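Local atomic coordinates of glycosylation Associate Protein 3 (Streptococcus agalactiae serotype V, PDB entry 6OYC), a protein that probably acts in the accessory Sec system as part of the Gap123 complex, which is associated with glycosylation and secretion. Residues G230-F235 with G259-S264. Residues are numbered along the deposited sequence; the frame is centred on the assembly and turned at random.
Sequences GTQGNF and GILLKS
Leu261 sends its CB toward 230-235 and touches Thr231, Gln232 and Phe235. Leu261 CB lies over one face of the Phe235 ring, 4.2 Å from the centroid and 18° off the normal, a CH-pi contact displaced toward the rim. Leu261 CD1 rests on the same face, 3.9 Å from Phe235 CD1, while Leu261 CD2 reaches back to Thr231 CB at 3.9 Å. The ring comes under this leucine because Phe235 CG stands anti to the backbone N (chi1 -169°). The carbonyl of Leu261 is engaged too: Gln232 NE2 donates to Leu261 O at 3.2 Å, meeting a lone pair in the carbonyl plane with an N-H...O angle of 159°. Leu261 O also accepts the backbone N-H of Ser264, so two donors grip this oxygen, and the Gln232 amide joins the two segments through it. The CB of Leu262 is directed away from 230-235, yet Leu262 CD2 comes within 4.0 Å of Phe235 CZ, extending the apolar patch along the ring. Ser264 then lies against the Gln232 amide, Ser264 CB 3.5 Å from Gln232 OE1. Strand 223-227 of the parallel sheet leads through the N-cap Gly230 into helix 231-243, a strand-to-helix connection against whose start short helix 258-262 is laid; helix 270-281 lines the apolar side, with Leu276 touching Phe235 and Leu262, and Trp280 touching Leu261.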
loop_
_atom_site.group_PDB
_atom_site.type_symbol
_atom_site.label_atom_id
_atom_site.label_comp_id
_atom_site.label_asym_id
_atom_site.label_seq_id
_atom_site.Cartn_x
_atom_site.Cartn_y
_atom_site.Cartn_z
ATOM N N GLY C 230 11.171 1.901 1.505
ATOM C CA GLY C 230 10.230 0.857 1.154
ATOM C C GLY C 230 10.047 0.797 -0.352
ATOM O O GLY C 230 10.624 1.592 -1.094
ATOM N N THR C 231 9.195 -0.141 -0.782
ATOM C CA THR C 231 9.186 -0.539 -2.186
ATOM C C THR C 231 8.744 0.607 -3.097
ATOM O O THR C 231 9.373 0.864 -4.131
ATOM C CB THR C 231 8.306 -1.788 -2.385
ATOM O OG1 THR C 231 6.969 -1.522 -1.960
ATOM C CG2 THR C 231 8.834 -2.965 -1.569
ATOM N N GLN C 232 7.673 1.319 -2.736
ATOM C CA GLN C 232 7.190 2.373 -3.626
ATOM C C GLN C 232 8.079 3.615 -3.575
ATOM O O GLN C 232 8.287 4.271 -4.605
ATOM C CB GLN C 232 5.744 2.732 -3.296
ATOM C CG GLN C 232 4.711 1.701 -3.808
ATOM C CD GLN C 232 4.728 1.548 -5.321
ATOM O OE1 GLN C 232 4.775 2.537 -6.043
ATOM N NE2 GLN C 232 4.698 0.308 -5.806
ATOM N N GLY C 233 8.614 3.949 -2.394
ATOM C CA GLY C 233 9.552 5.059 -2.309
ATOM C C GLY C 233 10.842 4.783 -3.063
ATOM O O GLY C 233 11.353 5.647 -3.779
ATOM N N ASN C 234 11.401 3.581 -2.890
ATOM C CA ASN C 234 12.608 3.224 -3.629
ATOM C C ASN C 234 12.361 3.317 -5.127
ATOM O O ASN C 234 13.216 3.787 -5.879
ATOM C CB ASN C 234 13.076 1.810 -3.265
ATOM C CG ASN C 234 13.562 1.685 -1.832
ATOM O OD1 ASN C 234 14.119 2.613 -1.266
ATOM N ND2 ASN C 234 13.359 0.515 -1.247
ATOM N N PHE C 235 11.186 2.873 -5.574
ATOM C CA PHE C 235 10.854 2.944 -6.993
ATOM C C PHE C 235 10.724 4.391 -7.449
ATOM O O PHE C 235 11.316 4.790 -8.457
ATOM C CB PHE C 235 9.564 2.176 -7.250
ATOM C CG PHE C 235 9.253 1.964 -8.699
ATOM C CD1 PHE C 235 10.233 1.535 -9.578
ATOM C CD2 PHE C 235 7.966 2.157 -9.176
ATOM C CE1 PHE C 235 9.941 1.331 -10.919
ATOM C CE2 PHE C 235 7.662 1.942 -10.511
ATOM C CZ PHE C 235 8.658 1.539 -11.385
ATOM N N GLY C 259 6.714 -5.848 -12.167
ATOM C CA GLY C 259 5.300 -5.860 -12.491
ATOM C C GLY C 259 4.407 -5.553 -11.305
ATOM O O GLY C 259 3.329 -4.976 -11.470
ATOM N N ILE C 260 4.825 -5.933 -10.100
ATOM C CA ILE C 260 4.002 -5.620 -8.939
ATOM C C ILE C 260 4.129 -4.143 -8.578
ATOM O O ILE C 260 3.144 -3.501 -8.200
ATOM C CB ILE C 260 4.359 -6.550 -7.765
ATOM C CG1 ILE C 260 3.937 -7.988 -8.115
ATOM C CG2 ILE C 260 3.747 -6.030 -6.446
ATOM C CD1 ILE C 260 4.215 -9.039 -7.055
ATOM N N LEU C 261 5.330 -3.569 -8.713
ATOM C CA LEU C 261 5.493 -2.141 -8.438
ATOM C C LEU C 261 4.565 -1.298 -9.303
ATOM O O LEU C 261 3.989 -0.316 -8.830
ATOM C CB LEU C 261 6.948 -1.724 -8.657
ATOM C CG LEU C 261 7.948 -2.317 -7.666
ATOM C CD1 LEU C 261 9.381 -1.995 -8.067
ATOM C CD2 LEU C 261 7.643 -1.866 -6.235
ATOM N N LEU C 262 4.390 -1.682 -10.571
ATOM C CA LEU C 262 3.563 -0.896 -11.477
ATOM C C LEU C 262 2.104 -0.851 -11.040
ATOM O O LEU C 262 1.391 0.095 -11.386
ATOM C CB LEU C 262 3.657 -1.457 -12.892
ATOM C CG LEU C 262 5.027 -1.385 -13.559
ATOM C CD1 LEU C 262 4.956 -1.871 -15.014
ATOM C CD2 LEU C 262 5.601 0.025 -13.476
ATOM N N LYS C 263 1.635 -1.849 -10.287
ATOM C CA LYS C 263 0.221 -1.870 -9.919
ATOM C C LYS C 263 -0.189 -0.666 -9.076
ATOM O O LYS C 263 -1.389 -0.410 -8.944
ATOM C CB LYS C 263 -0.116 -3.172 -9.188
ATOM C CG LYS C 263 0.124 -4.413 -10.033
ATOM C CD LYS C 263 -0.368 -5.671 -9.347
ATOM C CE LYS C 263 -0.436 -6.817 -10.337
ATOM N NZ LYS C 263 -1.067 -8.018 -9.735
ATOM N N SER C 264 0.763 0.087 -8.523
ATOM C CA SER C 264 0.406 1.343 -7.876
ATOM C C SER C 264 0.216 2.498 -8.863
ATOM O O SER C 264 -0.212 3.577 -8.439
ATOM C CB SER C 264 1.461 1.719 -6.828
ATOM O OG SER C 264 1.448 0.804 -5.736
#